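Local structure of oxidoreductase, iron/ascorbate family (Shewanella oneidensis, 3ON7) at residues N178-L183 and I210-G215; G190-A195 and R232-E237. The protein probably acts as an iron(II)-dependent 2-oxoglutarate oxygenase that forms ethylene from 2-oxoglutarate and also oxidises L-arginine. All blocks are in the same frame, centred on the assembly; numbering follows the deposited sequence.

Contact 1. Residues N178-L183 and I210-G215; sequences NLITVL and IIINIG
Thr-181 and Asn-213 form a hydrogen-bonded pair where strands 180-183 and 210-214 run antiparallel in the larger sheet of the double-stranded beta-helix fold of 2-oxoglutarate oxygenases. Thr-181 N gives to Asn-213 O at 3.0 Å, and Asn-213 N returns a bond to Thr-181 O. This is the tight part: the two side chains lie alongside each other and point the same way. With chi1 at 73°, Asn-213 CG stands between its backbone N and carbonyl carbon, which brings OD1 to 3.3 Å from Thr-181 CB. Its ND2 and Thr-181 OG1 both bond to OD2 of Asp-176, so the carboxylate is gripped from both strands. Asp-176, His-174 and His-231 face one vacant point, consistent with an empty iron site, and Thr-181 and Asn-213 would then be second-shell residues positioning the carboxylate. Asn-178 ND2 also reaches Thr-181 OG1, at 2.9 Å and nearly straight (168°), and bonds to Leu-252 O as well.

The face carrying Ile-180, Val-182, Ile-212 and Ile-214 is looser between the strands. Val-182 CG2 to Ile-212 CG1 is 4.2 Å; the closest apolar approach is Ile-210 CD1 on Val-182 CG1, 3.9 Å, and Leu-120 and Leu-121 of helix 103-126 pack against this side. Toward solvent, Leu-183 is partly exposed and has a glycerol beside it, although its N still holds Ile-211 O at 2.8 Å. At the far end, Gly-215 is the N-cap of helix 216-221, and its N donates a hydrogen bond to Leu-179 O at 2.9 Å.

Contact 2. Residues G190-A195 and R232-E237; sequences GLQVKA and RVINPE
Gln-192 and Arg-232 face the same way from neighbouring antiparallel strands, and their polar ends meet side-on. Gln-192 CG lies beside the backbone N (chi1 -61°) and the chain runs out extended. Arg-232 starts from the tighter position between N and carbonyl carbon, chi1 68°, then stays extended to NE. The two long chains thus finish level, with amide and guanidinium only 12° from coplanar. Gln-192 OE1 accepts hydrogen bonds from both Arg-232 NE and Arg-232 NH2, each at 2.9 Å, and lies close to the guanidinium plane. These two bonds hold the guanidinium edge-on to the amide oxygen and limit its rotation.

Ile-234, two residues on, closes over this pair. Its CG2 lies 3.3 Å above the guanidinium plane, offset toward the rim, while CD1 sits 3.7 Å from Gln-192 NE2. On the other face of the sheet, Leu-191 CD1 meets Val-233 CG2 at 3.9 Å. The backbones are joined by Gln-192 N to Arg-232 O at 2.8 Å, by the return bond from Arg-232 N to Gln-192 O, and by Ile-234 N to Gly-190 O at 2.9 Å.

Within the smaller, four-stranded sheet of the beta-helix, this is the central pairing. Strand 169-174 flanks 231-234, with Ala-171 touching Val-233, and strand 200-202 flanks 191-194, where Asp-202 bonds Gln-192 NE2 and Trp-200 makes a cation-pi contact with Arg-232.

How the contacts relate
Following the chain, segment 178-183 comes first, then 190-195, then 210-215 and finally 232-237, so the two contacts cross rather than nest. Contact 1 closes a 26-residue excursion that leaves the larger sheet, builds strands 191-194 and 200-202 of the smaller one, and returns. Contact 2 closes a longer loop, 36 residues, which takes in strand 210-214 and helix 216-221 before coming back to the smaller sheet. Each loop thus holds one partner of the other contact, interlocking the two sheets of the beta-helix. The contact centres are about 16 Å apart, yet they touch directly where Ile-211 CG2 packs 4.1 Å from Leu-191 CD2.

Contact 1. Residues N178-L183 and I210-G215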
loop_
_atom_site.group_PDB
_atom_site.type_symbol
_atom_site.label_atom_id
_atom_site.label_comp_id
_atom_site.label_asym_id
_atom_site.label_seq_id
_atom_site.Cartn_x
_atom_site.Cartn_y
_atom_site.Cartn_z
ATOM N N ASN B 178 -16.914 -5.914 7.326
ATOM C CA ASN B 178 -16.772 -7.312 6.908
ATOM C C ASN B 178 -18.114 -8.058 6.860
ATOM O O ASN B 178 -19.166 -7.426 6.763
ATOM C CB ASN B 178 -15.767 -7.998 7.821
ATOM C CG ASN B 178 -16.089 -7.791 9.275
ATOM O OD1 ASN B 178 -15.936 -6.688 9.771
ATOM N ND2 ASN B 178 -16.605 -8.816 9.940
ATOM N N LEU B 179 -18.081 -9.395 6.860
ATOM C CA LEU B 179 -19.305 -10.201 6.728
ATOM C C LEU B 179 -20.023 -10.287 8.051
ATOM O O LEU B 179 -21.109 -9.736 8.183
ATOM C CB LEU B 179 -19.015 -11.590 6.162
ATOM C CG LEU B 179 -20.252 -12.262 5.544
ATOM C CD1 LEU B 179 -20.715 -11.541 4.295
ATOM C CD2 LEU B 179 -19.983 -13.728 5.243
ATOM N N ILE B 180 -19.435 -10.988 9.018
ATOM C CA ILE B 180 -19.890 -10.917 10.402
ATOM C C ILE B 180 -18.706 -10.848 11.339
ATOM O O ILE B 180 -17.606 -11.299 11.013
ATOM C CB ILE B 180 -20.808 -12.106 10.853
ATOM C CG1 ILE B 180 -20.106 -13.460 10.709
ATOM C CG2 ILE B 180 -22.134 -12.098 10.083
ATOM C CD1 ILE B 180 -20.871 -14.601 11.369
ATOM N N THR B 181 -18.972 -10.316 12.520
ATOM C CA THR B 181 -17.996 -10.216 13.570
ATOM C C THR B 181 -18.491 -10.968 14.808
ATOM O O THR B 181 -19.667 -10.987 15.067
ATOM C CB THR B 181 -17.743 -8.755 13.861
ATOM O OG1 THR B 181 -17.260 -8.140 12.650
ATOM C CG2 THR B 181 -16.732 -8.590 15.012
ATOM N N VAL B 182 -17.576 -11.585 15.554
ATOM C CA VAL B 182 -17.924 -12.470 16.666
ATOM C C VAL B 182 -17.094 -12.090 17.905
ATOM O O VAL B 182 -15.863 -12.112 17.846
ATOM C CB VAL B 182 -17.587 -13.925 16.264
ATOM C CG1 VAL B 182 -17.635 -14.859 17.483
ATOM C CG2 VAL B 182 -18.501 -14.382 15.119
ATOM N N LEU B 183 -17.747 -11.725 19.009
ATOM C CA LEU B 183 -17.017 -11.204 20.192
ATOM C C LEU B 183 -17.515 -11.756 21.540
ATOM O O LEU B 183 -18.612 -11.411 21.966
ATOM C CB LEU B 183 -17.093 -9.676 20.209
ATOM C CG LEU B 183 -16.587 -8.941 21.462
ATOM C CD1 LEU B 183 -15.079 -8.935 21.532
ATOM C CD2 LEU B 183 -17.106 -7.513 21.489
ATOM N N ILE B 210 -21.710 -14.272 23.845
ATOM C CA ILE B 210 -20.967 -14.008 22.640
ATOM C C ILE B 210 -21.855 -13.126 21.758
ATOM O O ILE B 210 -23.041 -13.401 21.586
ATOM C CB ILE B 210 -20.511 -15.332 22.010
ATOM C CG1 ILE B 210 -19.267 -15.141 21.162
ATOM C CG2 ILE B 210 -21.617 -15.962 21.209
ATOM C CD1 ILE B 210 -18.557 -16.436 20.899
ATOM N N ILE B 211 -21.274 -12.030 21.272
ATOM C CA ILE B 211 -22.005 -10.982 20.543
ATOM C C ILE B 211 -21.647 -11.092 19.087
ATOM O O ILE B 211 -20.467 -11.198 18.743
ATOM C CB ILE B 211 -21.626 -9.557 21.038
ATOM C CG1 ILE B 211 -21.514 -9.539 22.554
ATOM C CG2 ILE B 211 -22.646 -8.477 20.548
ATOM C CD1 ILE B 211 -22.651 -10.223 23.281
ATOM N N ILE B 212 -22.657 -11.116 18.234
ATOM C CA ILE B 212 -22.449 -11.282 16.811
ATOM C C ILE B 212 -23.140 -10.163 16.073
ATOM O O ILE B 212 -24.306 -9.865 16.344
ATOM C CB ILE B 212 -22.995 -12.629 16.329
ATOM C CG1 ILE B 212 -22.247 -13.779 17.029
ATOM C CG2 ILE B 212 -22.863 -12.771 14.811
ATOM C CD1 ILE B 212 -23.016 -14.385 18.147
ATOM N N ASN B 213 -22.431 -9.544 15.128
ATOM C CA ASN B 213 -23.018 -8.466 14.359
ATOM C C ASN B 213 -22.759 -8.566 12.851
ATOM O O ASN B 213 -21.744 -9.102 12.407
ATOM C CB ASN B 213 -22.613 -7.117 14.946
ATOM C CG ASN B 213 -21.164 -6.748 14.667
ATOM O OD1 ASN B 213 -20.229 -7.200 15.349
ATOM N ND2 ASN B 213 -20.969 -5.878 13.684
ATOM N N ILE B 214 -23.756 -8.120 12.092
ATOM C CA ILE B 214 -23.709 -7.979 10.639
ATOM C C ILE B 214 -22.704 -6.890 10.294
ATOM O O ILE B 214 -22.657 -5.867 10.985
ATOM C CB ILE B 214 -25.075 -7.484 10.115
ATOM C CG1 ILE B 214 -26.188 -8.473 10.453
ATOM C CG2 ILE B 214 -25.041 -7.177 8.570
ATOM C CD1 ILE B 214 -26.031 -9.883 9.853
ATOM N N GLY B 215 -21.925 -7.105 9.234
ATOM C CA GLY B 215 -20.995 -6.096 8.695
ATOM C C GLY B 215 -21.426 -5.627 7.301
ATOM O O GLY B 215 -22.302 -6.245 6.668
#

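Contact 2. Residues G190-A195 and R232-E237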
loop_
_atom_site.group_PDB
_atom_site.type_symbol
_atom_site.label_atom_id
_atom_site.label_comp_id
_atom_site.label_asym_id
_atom_site.label_seq_id
_atom_site.Cartn_x
_atom_site.Cartn_y
_atom_site.Cartn_z
ATOM N N GLY B 190 -20.774 -1.552 28.637
ATOM C CA GLY B 190 -20.392 -0.369 27.860
ATOM C C GLY B 190 -20.594 -0.462 26.355
ATOM O O GLY B 190 -20.766 0.566 25.697
ATOM N N LEU B 191 -20.576 -1.677 25.817
ATOM C CA LEU B 191 -20.837 -1.904 24.407
ATOM C C LEU B 191 -22.288 -1.543 24.138
ATOM O O LEU B 191 -23.192 -2.006 24.853
ATOM C CB LEU B 191 -20.550 -3.360 24.006
ATOM C CG LEU B 191 -20.823 -3.773 22.550
ATOM C CD1 LEU B 191 -19.770 -3.267 21.553
ATOM C CD2 LEU B 191 -20.942 -5.309 22.456
ATOM N N GLN B 192 -22.486 -0.686 23.138
ATOM C CA GLN B 192 -23.806 -0.216 22.750
ATOM C C GLN B 192 -24.023 -0.233 21.237
ATOM O O GLN B 192 -23.068 -0.165 20.450
ATOM C CB GLN B 192 -24.016 1.197 23.240
ATOM C CG GLN B 192 -23.956 1.347 24.721
ATOM C CD GLN B 192 -24.300 2.748 25.139
ATOM O OE1 GLN B 192 -23.876 3.714 24.495
ATOM N NE2 GLN B 192 -25.078 2.877 26.221
ATOM N N VAL B 193 -25.295 -0.290 20.857
ATOM C CA VAL B 193 -25.730 -0.405 19.470
ATOM C C VAL B 193 -26.781 0.642 19.208
ATOM O O VAL B 193 -27.669 0.835 20.004
ATOM C CB VAL B 193 -26.359 -1.789 19.219
ATOM C CG1 VAL B 193 -27.028 -1.841 17.846
ATOM C CG2 VAL B 193 -25.316 -2.878 19.388
ATOM N N LYS B 194 -26.674 1.310 18.078
ATOM C CA LYS B 194 -27.591 2.367 17.694
ATOM C C LYS B 194 -28.942 1.798 17.212
ATOM O O LYS B 194 -29.012 1.066 16.236
ATOM C CB LYS B 194 -26.923 3.224 16.616
ATOM C CG LYS B 194 -27.782 4.324 15.974
ATOM C CD LYS B 194 -28.281 5.344 16.967
ATOM C CE LYS B 194 -27.132 6.167 17.589
ATOM N NZ LYS B 194 -26.345 6.993 16.617
ATOM N N ALA B 195 -30.000 2.143 17.929
ATOM C CA ALA B 195 -31.349 1.772 17.578
ATOM C C ALA B 195 -31.892 2.694 16.495
ATOM O O ALA B 195 -31.303 3.738 16.188
ATOM C CB ALA B 195 -32.245 1.850 18.803
ATOM N N ARG B 232 -20.650 1.250 19.504
ATOM C CA ARG B 232 -19.558 1.898 20.248
ATOM C C ARG B 232 -19.335 1.253 21.611
ATOM O O ARG B 232 -20.131 0.419 22.047
ATOM C CB ARG B 232 -19.871 3.389 20.454
ATOM C CG ARG B 232 -21.035 3.644 21.398
ATOM C CD ARG B 232 -21.352 5.093 21.567
ATOM N NE ARG B 232 -22.386 5.302 22.573
ATOM C CZ ARG B 232 -22.736 6.490 23.063
ATOM N NH1 ARG B 232 -22.146 7.604 22.633
ATOM N NH2 ARG B 232 -23.672 6.568 24.001
ATOM N N VAL B 233 -18.257 1.636 22.291
ATOM C CA VAL B 233 -18.057 1.219 23.677
ATOM C C VAL B 233 -17.897 2.467 24.537
ATOM O O VAL B 233 -16.970 3.252 24.327
ATOM C CB VAL B 233 -16.835 0.259 23.855
ATOM C CG1 VAL B 233 -16.650 -0.128 25.330
ATOM C CG2 VAL B 233 -16.997 -0.975 22.997
ATOM N N ILE B 234 -18.807 2.665 25.496
ATOM C CA ILE B 234 -18.675 3.781 26.448
ATOM C C ILE B 234 -18.038 3.265 27.738
ATOM O O ILE B 234 -17.965 2.059 27.939
ATOM C CB ILE B 234 -20.022 4.514 26.726
ATOM C CG1 ILE B 234 -21.060 3.610 27.410
ATOM C CG2 ILE B 234 -20.578 5.075 25.454
ATOM C CD1 ILE B 234 -22.252 4.374 28.017
ATOM N N ASN B 235 -17.540 4.178 28.564
ATOM C CA ASN B 235 -17.048 3.867 29.929
ATOM C C ASN B 235 -18.078 4.404 30.906
ATOM O O ASN B 235 -18.037 5.577 31.275
ATOM C CB ASN B 235 -15.678 4.511 30.221
ATOM C CG ASN B 235 -14.545 3.880 29.431
ATOM O OD1 ASN B 235 -14.469 2.670 29.313
ATOM N ND2 ASN B 235 -13.668 4.706 28.870
ATOM N N PRO B 236 -19.047 3.564 31.288
ATOM C CA PRO B 236 -20.119 4.063 32.124
ATOM C C PRO B 236 -19.625 4.342 33.536
ATOM O O PRO B 236 -18.551 3.894 33.907
ATOM C CB PRO B 236 -21.156 2.933 32.097
ATOM C CG PRO B 236 -20.418 1.724 31.750
ATOM C CD PRO B 236 -19.247 2.153 30.916
ATOM N N GLU B 237 -20.408 5.109 34.287
ATOM C CA GLU B 237 -20.065 5.506 35.631
ATOM C C GLU B 237 -19.768 4.247 36.436
ATOM O O GLU B 237 -20.523 3.293 36.390
ATOM C CB GLU B 237 -21.216 6.329 36.234
ATOM C CG GLU B 237 -21.028 6.784 37.667
ATOM C CD GLU B 237 -19.788 7.643 37.888
ATOM O OE1 GLU B 237 -19.510 8.545 37.053
ATOM O OE2 GLU B 237 -19.104 7.419 38.917
#